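Local coordinates for protein adenosylmethionine-8-amino-7-oxononanoate aminotransferase (Methanocaldococcus jannaschii, PDB 6ZHK) that probably transfers the alpha-amino group of S-adenosyl-L-methionine to 7-keto-8-aminopelargonic acid, a pyridoxal 5'-phosphate-dependent step of biotin biosynthesis, at residues Ser219-His224 against Glu252-Ala257. Sequence-based numbering, arbitrary orientation.
Sequences SLIEKH and EGVAKA
Ile221 reaches from one helix to two residues of the other, Val254 and Ala257, which stand about one turn apart on the same helical flank. Its own torsions account for the reach: CG1 lies opposite the carbonyl carbon (chi1 -64°), and chi2 of 166° keeps the chain extended, carrying CD1 across the gap. Ile221 CD1 lies 3.9 Å from Val254 CG1 and 4.2 Å from Ala257 CB. Seen from CD1, these two methyls are separated by about 88°, so the isoleucine end meets both instead of facing one alone. The Ile221 and Val254 side chains cross at about a right angle, with a single methyl of each making the approach. The other branch of the isoleucine goes a different way: Ile221 CG2 sits 4.0 Å from the backbone Ala257 O, a van der Waals neighbour.

Backbone spacing supports the same reading, since Ile221 CA and Ala257 CA are the nearest pair of their kind, at 7.0 Å. This closeness is consistent with the short side chain of Ala257, whose CB points toward the facing helix. No hydrogen bond joins 219-224 to 252-257, and the surface buried between them is a modest 132 Å². All three touching residues are nevertheless buried, because the surroundings complete the apolar layer. Ile221 and Val254 both rest on Val231 of strand 228-234, and Val254 also touches Leu214 and Met217 of helix 211-224.

Helices 211-224 and 250-261 are thus neighbours above a shared strand. Helix 250-261 links strand 228-234 to the adjacent parallel strand 265-268, making a beta-alpha-beta crossover. Side-by-side helices covering the predominantly parallel seven-stranded sheet in this way are characteristic of the large domain of fold-type I pyridoxal-phosphate enzymes, to which class-III aminotransferases belong.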
loop_
_atom_site.group_PDB
_atom_site.type_symbol
_atom_site.label_atom_id
_atom_site.label_comp_id
_atom_site.label_asym_id
_atom_site.label_seq_id
_atom_site.Cartn_x
_atom_site.Cartn_y
_atom_site.Cartn_z
ATOM N N SER A 219 29.424 16.793 1.999
ATOM C CA SER A 219 29.934 17.116 3.325
ATOM C C SER A 219 29.047 16.478 4.392
ATOM O O SER A 219 29.570 16.008 5.399
ATOM C CB SER A 219 30.009 18.637 3.543
ATOM O OG SER A 219 31.005 19.159 2.662
ATOM N N LEU A 220 27.735 16.543 4.220
ATOM C CA LEU A 220 26.848 15.923 5.206
ATOM C C LEU A 220 27.038 14.401 5.217
ATOM O O LEU A 220 27.078 13.815 6.285
ATOM C CB LEU A 220 25.439 16.300 4.804
ATOM C CG LEU A 220 24.360 16.401 5.864
ATOM C CD1 LEU A 220 24.600 17.611 6.764
ATOM C CD2 LEU A 220 23.039 16.572 5.141
ATOM N N ILE A 221 27.164 13.750 4.034
ATOM C CA ILE A 221 27.440 12.323 3.967
ATOM C C ILE A 221 28.749 11.990 4.686
ATOM O O ILE A 221 28.820 11.051 5.487
ATOM C CB ILE A 221 27.389 11.802 2.501
ATOM C CG1 ILE A 221 25.966 11.968 1.962
ATOM C CG2 ILE A 221 27.901 10.349 2.426
ATOM C CD1 ILE A 221 25.839 11.807 0.431
ATOM N N GLU A 222 29.795 12.780 4.415
ATOM C CA GLU A 222 31.076 12.534 5.053
ATOM C C GLU A 222 30.961 12.712 6.570
ATOM O O GLU A 222 31.525 11.930 7.322
ATOM C CB GLU A 222 32.123 13.501 4.494
ATOM C CG GLU A 222 32.441 13.233 3.039
ATOM C CD GLU A 222 33.283 14.295 2.367
ATOM O OE1 GLU A 222 33.228 15.475 2.815
ATOM O OE2 GLU A 222 33.966 13.942 1.388
ATOM N N LYS A 223 30.263 13.724 7.009
ATOM C CA LYS A 223 30.145 14.004 8.429
ATOM C C LYS A 223 29.322 12.938 9.159
ATOM O O LYS A 223 29.744 12.524 10.227
ATOM C CB LYS A 223 29.494 15.370 8.690
ATOM C CG LYS A 223 29.386 15.767 10.161
ATOM C CD LYS A 223 28.716 17.112 10.253
ATOM C CE LYS A 223 28.826 17.830 11.585
ATOM N NZ LYS A 223 28.234 19.182 11.432
ATOM N N HIS A 224 28.223 12.442 8.565
ATOM C CA HIS A 224 27.292 11.619 9.339
ATOM C C HIS A 224 27.290 10.146 8.914
ATOM O O HIS A 224 26.480 9.388 9.420
ATOM C CB HIS A 224 25.888 12.200 9.233
ATOM C CG HIS A 224 25.822 13.568 9.832
ATOM N ND1 HIS A 224 26.000 13.758 11.205
ATOM C CD2 HIS A 224 25.588 14.779 9.284
ATOM C CE1 HIS A 224 25.883 15.044 11.476
ATOM N NE2 HIS A 224 25.610 15.701 10.315
ATOM N N GLU A 252 24.960 11.658 -9.532
ATOM C CA GLU A 252 26.222 10.948 -9.688
ATOM C C GLU A 252 27.188 11.280 -8.550
ATOM O O GLU A 252 27.834 10.387 -8.074
ATOM C CB GLU A 252 26.896 11.257 -11.042
ATOM C CG GLU A 252 26.049 10.816 -12.231
ATOM C CD GLU A 252 25.079 11.827 -12.850
ATOM O OE1 GLU A 252 24.483 12.681 -12.139
ATOM O OE2 GLU A 252 24.888 11.745 -14.055
ATOM N N GLY A 253 27.332 12.544 -8.160
ATOM C CA GLY A 253 28.267 12.885 -7.092
ATOM C C GLY A 253 27.784 12.344 -5.745
ATOM O O GLY A 253 28.581 11.892 -4.910
ATOM N N VAL A 254 26.464 12.349 -5.522
ATOM C CA VAL A 254 25.965 11.774 -4.269
ATOM C C VAL A 254 26.236 10.266 -4.244
ATOM O O VAL A 254 26.736 9.717 -3.275
ATOM C CB VAL A 254 24.469 12.085 -4.074
ATOM C CG1 VAL A 254 23.887 11.245 -2.943
ATOM C CG2 VAL A 254 24.197 13.567 -3.869
ATOM N N ALA A 255 25.903 9.579 -5.321
ATOM C CA ALA A 255 26.175 8.154 -5.387
ATOM C C ALA A 255 27.649 7.864 -5.130
ATOM O O ALA A 255 27.996 6.886 -4.471
ATOM C CB ALA A 255 25.714 7.622 -6.729
ATOM N N LYS A 256 28.540 8.683 -5.698
ATOM C CA LYS A 256 29.951 8.374 -5.536
ATOM C C LYS A 256 30.305 8.565 -4.063
ATOM O O LYS A 256 31.046 7.766 -3.502
ATOM C CB LYS A 256 30.768 9.318 -6.425
ATOM C CG LYS A 256 32.287 9.296 -6.260
ATOM C CD LYS A 256 32.886 10.240 -7.312
ATOM C CE LYS A 256 34.375 10.113 -7.607
ATOM N NZ LYS A 256 35.184 10.705 -6.529
ATOM N N ALA A 257 29.764 9.620 -3.444
ATOM C CA ALA A 257 30.003 9.890 -2.034
ATOM C C ALA A 257 29.456 8.752 -1.163
ATOM O O ALA A 257 30.117 8.356 -0.199
ATOM C CB ALA A 257 29.403 11.224 -1.668
#